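Local coordinates for protein dehydrogenase (Chromobacterium violaceum, PDB 3Q2I) that probably oxidises the 3-hydroxyl of UDP-N-acetylglucosaminuronic acid with NAD, a step required for making a diacetamido mannuronic acid sugar, at residues Thr104-Trp112 with Glu182-Ser193. Numbering follows the deposited sequence.
Sequences TEKPMATRW and EFDGGAFMNQAS. With NAI (1,4-dihydronicotinamide adenine dinucleotide), chain B.
Lys-106 and Asn-190 meet where the Rossmann domain faces the C-terminal alpha/beta domain, a worked example of how a Glu-Lys-Pro loop of this oxidoreductase family joins coenzyme and substrate sites. The lysine chain bends at chi2 (74°) and chi3, bringing NZ to Asn-190 O at 2.8 Å. The ammonium sits well above the carbonyl plane, while Ser-193 OG reaches the same oxygen from nearer that plane, and Ser-193 N adds a third bond. Lys-106 NZ also bonds O4' of the UDP-sugar, as does Asn-190 OD1; the asparagine amide is held in turn by ND2 bonding the syn lone pair of Asp-184 OD1 at 2.9 Å, and Asp-184 OD2 accepts from Gly-179 N. The carbonyl oxygen of Lys-106 accepts a hydrogen bond from the ribose hydroxyl O2D of NADH, and Glu-105 OE2 takes an almost straight bond (170°) from the nicotinamide amide N7N.

Pro-107, after a cis peptide bond, crosses Met-189 at about a right angle, CG against CG at 3.9 Å. Met-189 runs extended to SD, which lies beside Thr-110 CA, and the turn at chi3 (-76°) brings CE near Thr-110 O. Thr-110 sends OG1 to Glu-182 O at 2.8 Å, from above the carbonyl plane, and rests CG2 on the Phe-183 backbone. At the outer end, Glu-182 sets CG over one guanidinium face of Arg-111, toward its rim, with the carboxylate and guanidinium planes nearly parallel, while its OE2 forms a salt bridge with Arg-326 of the second subunit. A water donates to Glu-182 OE1 at 2.9 Å and weakly accepts from Arg-111 NH1 at the guanidinium edge.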
loop_
_atom_site.group_PDB
_atom_site.type_symbol
_atom_site.label_atom_id
_atom_site.label_comp_id
_atom_site.label_asym_id
_atom_site.label_seq_id
_atom_site.Cartn_x
_atom_site.Cartn_y
_atom_site.Cartn_z
ATOM N N THR A 104 9.047 -15.155 -35.694
ATOM C CA THR A 104 8.834 -13.718 -35.476
ATOM C C THR A 104 10.166 -13.083 -35.111
ATOM O O THR A 104 10.977 -13.659 -34.378
ATOM C CB THR A 104 7.781 -13.436 -34.347
ATOM O OG1 THR A 104 7.685 -12.000 -34.202
ATOM C CG2 THR A 104 8.284 -14.063 -33.025
ATOM N N GLU A 105 10.438 -11.901 -35.669
ATOM C CA GLU A 105 11.526 -11.093 -35.159
ATOM C C GLU A 105 11.254 -10.715 -33.680
ATOM O O GLU A 105 10.121 -10.828 -33.219
ATOM C CB GLU A 105 11.745 -9.857 -36.006
ATOM C CG GLU A 105 12.874 -10.076 -37.039
ATOM C CD GLU A 105 14.237 -10.268 -36.443
ATOM O OE1 GLU A 105 15.199 -10.640 -37.178
ATOM O OE2 GLU A 105 14.436 -10.144 -35.215
ATOM N N LYS A 106 12.323 -10.359 -32.997
ATOM C CA LYS A 106 12.224 -9.884 -31.607
ATOM C C LYS A 106 11.804 -8.429 -31.641
ATOM O O LYS A 106 11.988 -7.702 -32.620
ATOM C CB LYS A 106 13.575 -10.042 -30.915
ATOM C CG LYS A 106 14.687 -9.164 -31.522
ATOM C CD LYS A 106 14.545 -7.684 -31.154
ATOM C CE LYS A 106 15.886 -6.972 -31.041
ATOM N NZ LYS A 106 15.774 -5.470 -30.755
ATOM N N PRO A 107 11.265 -7.926 -30.528
ATOM C CA PRO A 107 10.724 -8.825 -29.502
ATOM C C PRO A 107 9.419 -9.415 -30.023
ATOM O O PRO A 107 8.809 -8.878 -30.948
ATOM C CB PRO A 107 10.400 -7.857 -28.354
ATOM C CG PRO A 107 10.003 -6.557 -29.061
ATOM C CD PRO A 107 10.897 -6.509 -30.350
ATOM N N MET A 108 9.002 -10.535 -29.442
ATOM C CA MET A 108 7.829 -11.217 -29.947
ATOM C C MET A 108 6.543 -10.414 -29.810
ATOM O O MET A 108 5.624 -10.546 -30.602
ATOM C CB MET A 108 7.660 -12.622 -29.377
ATOM C CG MET A 108 7.349 -12.558 -27.868
ATOM S SD MET A 108 7.584 -14.149 -26.993
ATOM C CE MET A 108 6.301 -15.131 -27.740
ATOM N N ALA A 109 6.478 -9.578 -28.761
ATOM C CA ALA A 109 5.315 -8.725 -28.535
ATOM C C ALA A 109 5.774 -7.506 -27.757
ATOM O O ALA A 109 6.918 -7.482 -27.290
ATOM C CB ALA A 109 4.196 -9.471 -27.717
ATOM N N THR A 110 4.874 -6.529 -27.618
ATOM C CA THR A 110 5.196 -5.322 -26.827
ATOM C C THR A 110 4.360 -5.296 -25.539
ATOM O O THR A 110 4.528 -4.386 -24.725
ATOM C CB THR A 110 4.939 -4.041 -27.595
ATOM O OG1 THR A 110 3.575 -3.979 -28.049
ATOM C CG2 THR A 110 5.884 -3.906 -28.828
ATOM N N ARG A 111 3.417 -6.214 -25.441
ATOM C CA ARG A 111 2.464 -6.310 -24.300
ATOM C C ARG A 111 2.343 -7.753 -23.889
ATOM O O ARG A 111 2.399 -8.687 -24.726
ATOM C CB ARG A 111 1.066 -5.769 -24.659
ATOM C CG ARG A 111 1.110 -4.279 -24.814
ATOM C CD ARG A 111 0.156 -3.758 -25.871
ATOM N NE ARG A 111 0.125 -2.294 -25.847
ATOM C CZ ARG A 111 -0.816 -1.609 -26.467
ATOM N NH1 ARG A 111 -1.733 -2.245 -27.173
ATOM N NH2 ARG A 111 -0.808 -0.285 -26.429
ATOM N N TRP A 112 2.223 -7.973 -22.579
ATOM C CA TRP A 112 2.295 -9.324 -22.070
ATOM C C TRP A 112 1.182 -10.251 -22.605
ATOM O O TRP A 112 1.479 -11.357 -23.095
ATOM C CB TRP A 112 2.258 -9.253 -20.540
ATOM C CG TRP A 112 2.373 -10.591 -19.878
ATOM C CD1 TRP A 112 1.480 -11.120 -18.963
ATOM C CD2 TRP A 112 3.418 -11.554 -20.022
ATOM N NE1 TRP A 112 1.920 -12.351 -18.555
ATOM C CE2 TRP A 112 3.115 -12.631 -19.158
ATOM C CE3 TRP A 112 4.593 -11.602 -20.785
ATOM C CZ2 TRP A 112 3.954 -13.760 -19.054
ATOM C CZ3 TRP A 112 5.427 -12.730 -20.690
ATOM C CH2 TRP A 112 5.078 -13.803 -19.832
ATOM N N GLU A 182 3.204 1.130 -28.155
ATOM C CA GLU A 182 2.303 0.109 -28.723
ATOM C C GLU A 182 3.092 -0.729 -29.726
ATOM O O GLU A 182 2.881 -1.953 -29.814
ATOM C CB GLU A 182 1.113 0.747 -29.430
ATOM C CG GLU A 182 0.158 -0.280 -30.062
ATOM C CD GLU A 182 -1.159 0.332 -30.581
ATOM O OE1 GLU A 182 -2.065 -0.495 -30.836
ATOM O OE2 GLU A 182 -1.280 1.578 -30.661
ATOM N N PHE A 183 3.962 -0.066 -30.496
ATOM C CA PHE A 183 4.638 -0.781 -31.598
ATOM C C PHE A 183 6.105 -1.099 -31.411
ATOM O O PHE A 183 6.674 -1.953 -32.122
ATOM C CB PHE A 183 4.400 -0.094 -32.951
ATOM C CG PHE A 183 2.946 -0.029 -33.315
ATOM C CD1 PHE A 183 2.245 -1.170 -33.699
ATOM C CD2 PHE A 183 2.242 1.155 -33.152
ATOM C CE1 PHE A 183 0.871 -1.130 -33.990
ATOM C CE2 PHE A 183 0.870 1.194 -33.411
ATOM C CZ PHE A 183 0.170 0.059 -33.831
ATOM N N ASP A 184 6.766 -0.422 -30.467
ATOM C CA ASP A 184 8.197 -0.527 -30.315
ATOM C C ASP A 184 8.680 -0.889 -28.904
ATOM O O ASP A 184 9.432 -1.852 -28.705
ATOM C CB ASP A 184 8.834 0.804 -30.806
ATOM C CG ASP A 184 10.293 0.677 -31.233
ATOM O OD1 ASP A 184 10.836 -0.441 -31.258
ATOM O OD2 ASP A 184 10.923 1.744 -31.484
ATOM N N GLY A 185 8.301 -0.069 -27.929
ATOM C CA GLY A 185 9.063 -0.094 -26.663
ATOM C C GLY A 185 10.312 0.728 -26.778
ATOM O O GLY A 185 10.604 1.275 -27.846
ATOM N N GLY A 186 11.081 0.857 -25.695
ATOM C CA GLY A 186 12.242 1.768 -25.702
ATOM C C GLY A 186 13.553 1.055 -25.511
ATOM O O GLY A 186 13.786 -0.043 -26.056
ATOM N N ALA A 187 14.489 1.751 -24.889
ATOM C CA ALA A 187 15.861 1.272 -24.748
ATOM C C ALA A 187 15.965 -0.181 -24.278
ATOM O O ALA A 187 16.856 -0.937 -24.706
ATOM C CB ALA A 187 16.672 2.211 -23.879
ATOM N N PHE A 188 15.079 -0.597 -23.363
ATOM C CA PHE A 188 15.112 -1.988 -22.912
ATOM C C PHE A 188 14.471 -2.976 -23.887
ATOM O O PHE A 188 15.098 -4.002 -24.199
ATOM C CB PHE A 188 14.465 -2.124 -21.527
ATOM C CG PHE A 188 15.337 -1.712 -20.369
ATOM C CD1 PHE A 188 16.357 -2.516 -19.896
ATOM C CD2 PHE A 188 14.948 -0.631 -19.582
ATOM C CE1 PHE A 188 17.115 -2.178 -18.764
ATOM C CE2 PHE A 188 15.624 -0.332 -18.366
ATOM C CZ PHE A 188 16.770 -1.055 -18.034
ATOM N N MET A 189 13.267 -2.682 -24.372
ATOM C CA MET A 189 12.500 -3.658 -25.175
ATOM C C MET A 189 12.993 -3.742 -26.627
ATOM O O MET A 189 12.945 -4.849 -27.194
ATOM C CB MET A 189 11.035 -3.257 -25.155
ATOM C CG MET A 189 10.098 -4.077 -26.075
ATOM S SD MET A 189 8.362 -3.741 -25.779
ATOM C CE MET A 189 8.085 -4.645 -24.258
ATOM N N ASN A 190 13.437 -2.612 -27.149
ATOM C CA ASN A 190 14.025 -2.623 -28.507
ATOM C C ASN A 190 15.546 -2.746 -28.394
ATOM O O ASN A 190 16.083 -3.852 -28.482
ATOM C CB ASN A 190 13.640 -1.387 -29.320
ATOM C CG ASN A 190 14.309 -1.418 -30.703
ATOM O OD1 ASN A 190 15.367 -2.005 -30.831
ATOM N ND2 ASN A 190 13.655 -0.911 -31.729
ATOM N N GLN A 191 16.241 -1.659 -28.082
ATOM C CA GLN A 191 17.680 -1.624 -28.414
ATOM C C GLN A 191 18.528 -2.624 -27.665
ATOM O O GLN A 191 19.352 -3.358 -28.241
ATOM C CB GLN A 191 18.247 -0.199 -28.331
ATOM C CG GLN A 191 17.679 0.722 -29.416
ATOM C CD GLN A 191 16.346 1.336 -29.020
ATOM O OE1 GLN A 191 16.036 1.543 -27.833
ATOM N NE2 GLN A 191 15.528 1.624 -30.004
ATOM N N ALA A 192 18.281 -2.734 -26.362
ATOM C CA ALA A 192 19.057 -3.639 -25.539
ATOM C C ALA A 192 18.419 -5.016 -25.299
ATOM O O ALA A 192 18.803 -5.713 -24.354
ATOM C CB ALA A 192 19.363 -2.929 -24.199
ATOM N N SER A 193 17.405 -5.409 -26.079
ATOM C CA SER A 193 16.679 -6.623 -25.778
ATOM C C SER A 193 17.546 -7.883 -25.788
ATOM O O SER A 193 17.243 -8.807 -25.056
ATOM C CB SER A 193 15.428 -6.798 -26.646
ATOM O OG SER A 193 15.862 -6.799 -27.983
HETATM P PA NAI B . 11.339 -1.139 -40.690
HETATM O O1A NAI B . 10.506 0.033 -40.366
HETATM O O2A NAI B . 12.698 -0.934 -41.496
HETATM O O5B NAI B . 10.555 -2.264 -41.473
HETATM C C5B NAI B . 9.196 -1.939 -41.563
HETATM C C4B NAI B . 8.570 -2.819 -42.636
HETATM O O4B NAI B . 7.289 -3.371 -42.285
HETATM C C3B NAI B . 8.319 -1.658 -43.600
HETATM O O3B NAI B . 8.835 -1.962 -44.904
HETATM C C2B NAI B . 6.814 -1.366 -43.484
HETATM O O2B NAI B . 6.227 -0.812 -44.655
HETATM C C1B NAI B . 6.336 -2.815 -43.229
HETATM N N9A NAI B . 4.986 -2.902 -42.723
HETATM C C8A NAI B . 4.429 -2.137 -41.727
HETATM N N7A NAI B . 3.218 -2.563 -41.505
HETATM C C5A NAI B . 2.953 -3.681 -42.262
HETATM C C6A NAI B . 1.846 -4.533 -42.453
HETATM N N6A NAI B . 0.673 -4.385 -41.742
HETATM N N1A NAI B . 1.948 -5.525 -43.353
HETATM C C2A NAI B . 3.058 -5.670 -44.047
HETATM N N3A NAI B . 4.141 -4.906 -43.929
HETATM C C4A NAI B . 4.093 -3.881 -43.051
HETATM O O3 NAI B . 11.722 -1.853 -39.318
HETATM P PN NAI B . 12.858 -2.862 -39.029
HETATM O O1N NAI B . 14.044 -2.180 -38.409
HETATM O O2N NAI B . 13.179 -3.836 -40.189
HETATM O O5D NAI B . 12.401 -3.675 -37.695
HETATM C C5D NAI B . 11.534 -4.718 -38.073
HETATM C C4D NAI B . 11.330 -5.708 -36.931
HETATM O O4D NAI B . 12.608 -6.342 -36.760
HETATM C C3D NAI B . 11.063 -5.056 -35.544
HETATM O O3D NAI B . 10.250 -5.982 -34.819
HETATM C C2D NAI B . 12.448 -5.016 -34.888
HETATM O O2D NAI B . 12.380 -5.136 -33.469
HETATM C C1D NAI B . 13.155 -6.283 -35.454
HETATM N N1N NAI B . 14.596 -6.169 -35.475
HETATM C C2N NAI B . 15.326 -7.137 -34.964
HETATM C C3N NAI B . 16.722 -7.058 -34.883
HETATM C C7N NAI B . 17.532 -8.169 -34.336
HETATM O O7N NAI B . 18.637 -8.059 -33.838
HETATM N N7N NAI B . 17.041 -9.444 -34.365
HETATM C C4N NAI B . 17.317 -5.844 -35.284
HETATM C C5N NAI B . 16.518 -4.903 -35.909
HETATM C C6N NAI B . 15.159 -5.069 -35.990
HETATM O O HOH W 1 -4.139 -0.371 -28.753
#